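Local coordinates for 5-nitroimidazole antibiotic resistance protein (Bacteroides thetaiotaomicron, PDB 2FG9) that binds flavin-adenine dinucleotide and is probably an oxidoreductase of the pyridoxamine 5'-phosphate oxidase family, with a putative role in 5-nitroimidazole antibiotic resistance, at residues Q29-E32 against S33-Q37. Sequence-based numbering, arbitrary orientation.
Sequences QRIE and SIILQ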
ATOM      1  N   GLN A  29      27.009   9.803   1.169  1.00 57.21           N
ATOM      2  CA  GLN A  29      26.223   8.692   0.642  1.00 57.19           C
ATOM      3  C   GLN A  29      24.776   8.781   1.087  1.00 56.14           C
ATOM      4  O   GLN A  29      23.867   8.445   0.336  1.00 55.95           O
ATOM      5  CB  GLN A  29      26.824   7.340   1.064  1.00 57.63           C
ATOM      6  CG  GLN A  29      28.057   6.952   0.245  1.00 59.60           C
ATOM      7  CD  GLN A  29      29.236   7.874   0.514  1.00 63.94           C
ATOM      8  OE1 GLN A  29      29.528   8.220   1.690  1.00 65.02           O
ATOM      9  NE2 GLN A  29      29.920   8.300  -0.567  1.00 62.88           N
ATOM     10  N   ARG A  30      24.565   9.237   2.310  1.00 55.50           N
ATOM     11  CA  ARG A  30      23.211   9.473   2.801  1.00 55.39           C
ATOM     12  C   ARG A  30      22.476  10.615   2.080  1.00 54.29           C
ATOM     13  O   ARG A  30      21.285  10.520   1.816  1.00 53.73           O
ATOM     14  CB  ARG A  30      23.246   9.770   4.279  1.00 55.70           C
ATOM     15  CG  ARG A  30      21.890   9.741   4.883  1.00 58.36           C
ATOM     16  CD  ARG A  30      21.956   9.998   6.364  1.00 61.25           C
ATOM     17  NE  ARG A  30      20.618  10.231   6.918  1.00 62.44           N
ATOM     18  CZ  ARG A  30      20.392  10.674   8.152  1.00 64.41           C
ATOM     19  NH1 ARG A  30      21.413  10.935   8.956  1.00 64.56           N
ATOM     20  NH2 ARG A  30      19.139  10.862   8.590  1.00 65.06           N
ATOM     21  N   ILE A  31      23.199  11.690   1.770  1.00 53.41           N
ATOM     22  CA  ILE A  31      22.644  12.799   0.996  1.00 52.08           C
ATOM     23  C   ILE A  31      22.337  12.315  -0.414  1.00 52.00           C
ATOM     24  O   ILE A  31      21.256  12.552  -0.937  1.00 52.15           O
ATOM     25  CB  ILE A  31      23.625  14.000   0.935  1.00 51.55           C
ATOM     26  CG1 ILE A  31      23.923  14.522   2.337  1.00 51.16           C
ATOM     27  CG2 ILE A  31      23.075  15.118   0.089  1.00 50.36           C
ATOM     28  CD1 ILE A  31      25.076  15.515   2.389  1.00 51.71           C
ATOM     29  N   GLU A  32      23.275  11.602  -1.018  1.00 52.26           N
ATOM     30  CA  GLU A  32      23.052  11.018  -2.339  1.00 52.26           C
ATOM     31  C   GLU A  32      21.912  10.033  -2.334  1.00 52.85           C
ATOM     32  O   GLU A  32      21.161   9.948  -3.309  1.00 53.26           O
ATOM     33  CB  GLU A  32      24.326  10.365  -2.847  1.00 52.51           C
ATOM     34  CG  GLU A  32      25.305  11.366  -3.354  1.00 52.97           C
ATOM     35  CD  GLU A  32      26.642  10.757  -3.723  1.00 55.29           C
ATOM     36  OE1 GLU A  32      26.893   9.617  -3.268  1.00 59.16           O
ATOM     37  OE2 GLU A  32      27.428  11.414  -4.456  1.00 52.34           O
ATOM     38  N   SER A  33      21.729   9.318  -1.227  1.00 53.20           N
ATOM     39  CA  SER A  33      20.585   8.401  -1.130  1.00 53.66           C
ATOM     40  C   SER A  33      19.259   9.147  -1.207  1.00 53.41           C
ATOM     41  O   SER A  33      18.317   8.677  -1.844  1.00 52.88           O
ATOM     42  CB  SER A  33      20.627   7.574   0.158  1.00 54.19           C
ATOM     43  OG  SER A  33      19.471   6.749   0.234  1.00 56.90           O
ATOM     44  N   ILE A  34      19.197  10.319  -0.575  1.00 53.44           N
ATOM     45  CA  ILE A  34      17.996  11.136  -0.617  1.00 53.01           C
ATOM     46  C   ILE A  34      17.766  11.565  -2.045  1.00 53.21           C
ATOM     47  O   ILE A  34      16.666  11.441  -2.567  1.00 53.08           O
ATOM     48  CB  ILE A  34      18.103  12.376   0.322  1.00 53.13           C
ATOM     49  CG1 ILE A  34      18.222  11.912   1.762  1.00 53.72           C
ATOM     50  CG2 ILE A  34      16.863  13.247   0.215  1.00 52.53           C
ATOM     51  CD1 ILE A  34      18.768  12.924   2.695  1.00 54.09           C
ATOM     52  N   ILE A  35      18.814  12.076  -2.681  1.00 53.36           N
ATOM     53  CA  ILE A  35      18.719  12.508  -4.073  1.00 53.55           C
ATOM     54  C   ILE A  35      18.215  11.360  -4.962  1.00 54.20           C
ATOM     55  O   ILE A  35      17.355  11.542  -5.824  1.00 54.03           O
ATOM     56  CB  ILE A  35      20.098  13.026  -4.571  1.00 53.13           C
ATOM     57  CG1 ILE A  35      20.502  14.289  -3.821  1.00 54.31           C
ATOM     58  CG2 ILE A  35      20.110  13.301  -6.093  1.00 53.65           C
ATOM     59  CD1 ILE A  35      21.882  14.767  -4.172  1.00 53.44           C
ATOM     60  N   LEU A  36      18.776  10.181  -4.755  1.00 55.66           N
ATOM     61  CA  LEU A  36      18.444   9.022  -5.572  1.00 56.62           C
ATOM     62  C   LEU A  36      17.025   8.518  -5.325  1.00 56.84           C
ATOM     63  O   LEU A  36      16.400   7.979  -6.228  1.00 57.59           O
ATOM     64  CB  LEU A  36      19.486   7.919  -5.363  1.00 57.09           C
ATOM     65  CG  LEU A  36      20.912   8.272  -5.873  1.00 59.31           C
ATOM     66  CD1 LEU A  36      21.959   7.173  -5.508  1.00 60.35           C
ATOM     67  CD2 LEU A  36      20.940   8.567  -7.399  1.00 59.93           C
ATOM     68  N   GLN A  37      16.515   8.712  -4.121  1.00 57.02           N
ATOM     69  CA  GLN A  37      15.137   8.354  -3.788  1.00 57.80           C
ATOM     70  C   GLN A  37      14.115   9.327  -4.353  1.00 56.46           C
ATOM     71  O   GLN A  37      12.943   8.989  -4.454  1.00 55.64           O
ATOM     72  CB  GLN A  37      14.943   8.298  -2.261  1.00 57.77           C
ATOM     73  CG  GLN A  37      15.617   7.083  -1.587  1.00 60.52           C
ATOM     74  CD  GLN A  37      15.331   7.014  -0.076  1.00 62.58           C
ATOM     75  OE1 GLN A  37      14.282   6.485   0.335  1.00 69.05           O
ATOM     76  NE2 GLN A  37      16.258   7.552   0.761  1.00 67.64           N
TER
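Glu32 meets Leu36 one turn further along the helix, and the pair shows how its two halves, 29-32 and 33-37, hold together. Leu36 N gives its hydrogen to Glu32 O at 2.8 Å, and the Leu36 side chain leans back over the same oxygen: with CG beside its own backbone N (chi1 -66°), Leu36 CG comes to 3.1 Å from Glu32 O. The carboxylate of Glu32 takes no part in this. Its chain runs out extended, and OE2 is hydrogen-bonded to Tyr61 OH in strand 52-62.

Ser33 is tied back to Gln29, one turn earlier. Ser33 N donates to Gln29 O at 2.8 Å, while its CB rests against the carbonyl oxygens of Gln29 and Arg30. Ser33 OG receives a weak bond from Gln37 NE2, 3.4 Å away, on an exposed side of the helix.

Ile31 and Ile35 belong to the buried side. Ile35 N reaches Ile31 O at 3.0 Å in a nearly straight bond (169°), and the side chains brush loosely, Ile31 CG2 to Ile35 CD1 4.4 Å. The bond from Ile34 N to Arg30 O, 3.2 Å, completes a run of four i to i+4 bonds characteristic of an alpha-helix.

Ile31, Ile34 and Ile35 face the antiparallel sheet from this short helix, 28-37: Ile31 and Ile35 pack on Met165 of strand 156-175 and on Ala114 of strand 106-123, the latter an FAD-pocket residue, and Ile34 on Ile25 and Leu92. Arg30 adds a salt bridge from NH2 to Glu112, another pocket residue in strand 106-123.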